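Local structure of DegV domain-containing protein Cgl2349/cg2579 (Corynebacterium glutamicum, 3EGL) at residues I212-N215 / E216-E219. The protein binds long-chain fatty acids such as palmitate and may play a role in lipid transport or fatty acid metabolism. Residues are numbered along the deposited sequence; the frame is centred on the assembly and turned at random.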
loop_
_atom_site.group_PDB
_atom_site.type_symbol
_atom_site.label_atom_id
_atom_site.label_comp_id
_atom_site.label_asym_id
_atom_site.label_seq_id
_atom_site.Cartn_x
_atom_site.Cartn_y
_atom_site.Cartn_z
ATOM N N ILE A 212 0.407 -8.458 -7.017
ATOM C CA ILE A 212 1.726 -8.917 -6.663
ATOM C C ILE A 212 2.710 -7.860 -7.058
ATOM O O ILE A 212 2.748 -7.456 -8.226
ATOM C CB ILE A 212 2.057 -10.240 -7.337
ATOM C CG1 ILE A 212 1.233 -11.350 -6.680
ATOM C CG2 ILE A 212 3.569 -10.557 -7.212
ATOM C CD1 ILE A 212 1.022 -12.564 -7.592
ATOM N N GLY A 213 3.487 -7.412 -6.079
ATOM C CA GLY A 213 4.482 -6.368 -6.281
ATOM C C GLY A 213 5.867 -6.960 -6.335
ATOM O O GLY A 213 6.170 -7.964 -5.662
ATOM N N GLN A 214 6.735 -6.342 -7.124
ATOM C CA GLN A 214 8.116 -6.828 -7.182
ATOM C C GLN A 214 9.100 -5.688 -7.290
ATOM O O GLN A 214 8.832 -4.649 -7.911
ATOM C CB GLN A 214 8.321 -7.833 -8.329
ATOM C CG GLN A 214 8.090 -7.278 -9.721
ATOM C CD GLN A 214 9.267 -6.428 -10.232
ATOM O OE1 GLN A 214 9.054 -5.441 -10.926
ATOM N NE2 GLN A 214 10.506 -6.798 -9.869
ATOM N N ASN A 215 10.262 -5.903 -6.701
ATOM C CA ASN A 215 11.377 -5.026 -6.936
ATOM C C ASN A 215 12.578 -5.840 -7.348
ATOM O O ASN A 215 13.202 -6.526 -6.509
ATOM C CB ASN A 215 11.698 -4.184 -5.701
ATOM C CG ASN A 215 12.901 -3.306 -5.922
ATOM O OD1 ASN A 215 13.886 -3.417 -5.216
ATOM N ND2 ASN A 215 12.856 -2.472 -6.950
ATOM N N GLU A 216 12.895 -5.756 -8.643
ATOM C CA GLU A 216 13.964 -6.555 -9.258
ATOM C C GLU A 216 13.773 -8.037 -9.002
ATOM O O GLU A 216 14.715 -8.748 -8.610
ATOM C CB GLU A 216 15.318 -6.109 -8.731
ATOM C CG GLU A 216 15.731 -4.827 -9.351
ATOM C CD GLU A 216 16.996 -4.320 -8.755
ATOM O OE1 GLU A 216 18.109 -4.854 -9.077
ATOM O OE2 GLU A 216 16.870 -3.363 -7.967
ATOM N N ALA A 217 12.537 -8.491 -9.191
ATOM C CA ALA A 217 12.175 -9.866 -8.894
ATOM C C ALA A 217 11.034 -10.305 -9.829
ATOM O O ALA A 217 10.094 -11.011 -9.408
ATOM C CB ALA A 217 11.780 -9.990 -7.436
ATOM N N ARG A 218 11.129 -9.845 -11.086
ATOM C CA ARG A 218 10.148 -10.150 -12.140
ATOM C C ARG A 218 9.841 -11.651 -12.298
ATOM O O ARG A 218 8.671 -12.062 -12.241
ATOM C CB ARG A 218 10.593 -9.567 -13.479
ATOM C CG ARG A 218 10.707 -8.060 -13.420
ATOM C CD ARG A 218 10.462 -7.421 -14.779
ATOM N NE ARG A 218 10.799 -5.999 -14.728
ATOM C CZ ARG A 218 9.931 -5.023 -14.473
ATOM N NH1 ARG A 218 8.644 -5.296 -14.240
ATOM N NH2 ARG A 218 10.358 -3.763 -14.449
ATOM N N GLU A 219 10.890 -12.456 -12.447
ATOM C CA GLU A 219 10.739 -13.902 -12.525
ATOM C C GLU A 219 10.082 -14.493 -11.295
ATOM O O GLU A 219 9.122 -15.278 -11.398
ATOM C CB GLU A 219 12.094 -14.572 -12.707
ATOM C CG GLU A 219 12.023 -15.798 -13.570
ATOM C CD GLU A 219 11.537 -15.456 -14.985
ATOM O OE1 GLU A 219 10.742 -16.253 -15.551
ATOM O OE2 GLU A 219 11.934 -14.380 -15.515
#
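Gln214 turns its side chain into the bend that Glu216, Ala217 and Arg218 make as the chain leaves its strand, so that the amide lies beside three consecutive backbone nitrogens. The first torsion places CG between the backbone N and the carbonyl carbon (chi1 63°), and a second bend at chi2 folds the chain over toward the turn. The atom modelled as NE2 then sits 2.9 Å from Glu216 N, 2.7 Å from Ala217 N and 3.3 Å from Arg218 N. Since a cluster of N-H groups calls for an acceptor, the amide is probably flipped in the model; with oxygen in that place, hydrogen bonds from these nitrogens become possible, though their number and identity stay undecided.

The other amide terminus meets the arginine. Arg218, extended from CG to NE, brings its guanidinium across the amide with the two planes 42° apart; the terminal atom labelled Gln214 OE1, but probably nitrogen if the amide is flipped, stands over one guanidinium face, toward its rim, 3.3 Å from Arg218 NH1. Nearer the backbone, Arg218 CG packs 3.9 Å from Gln214 CD. Asn215 and Glu216 run alongside each other in the same direction, amide and carboxylate nearly perpendicular. Glu216 has positive phi and psi, a left-handed backbone that turns the chain sharply after Asn215, whose side chain is about 8 Å from the bound palmitic acid.

The turn follows strand 209-215, an inner strand whose Gln214 backbone hydrogen-bonds to Val241 of the parallel strand 237-242 and to Ile243 just after it. Arg218 also makes a long, weak ion pair with Asp242. Ala217 packs on Val256 of strand 255-261, the antiparallel neighbour on the other flank, and the loop continues to helix 224-231.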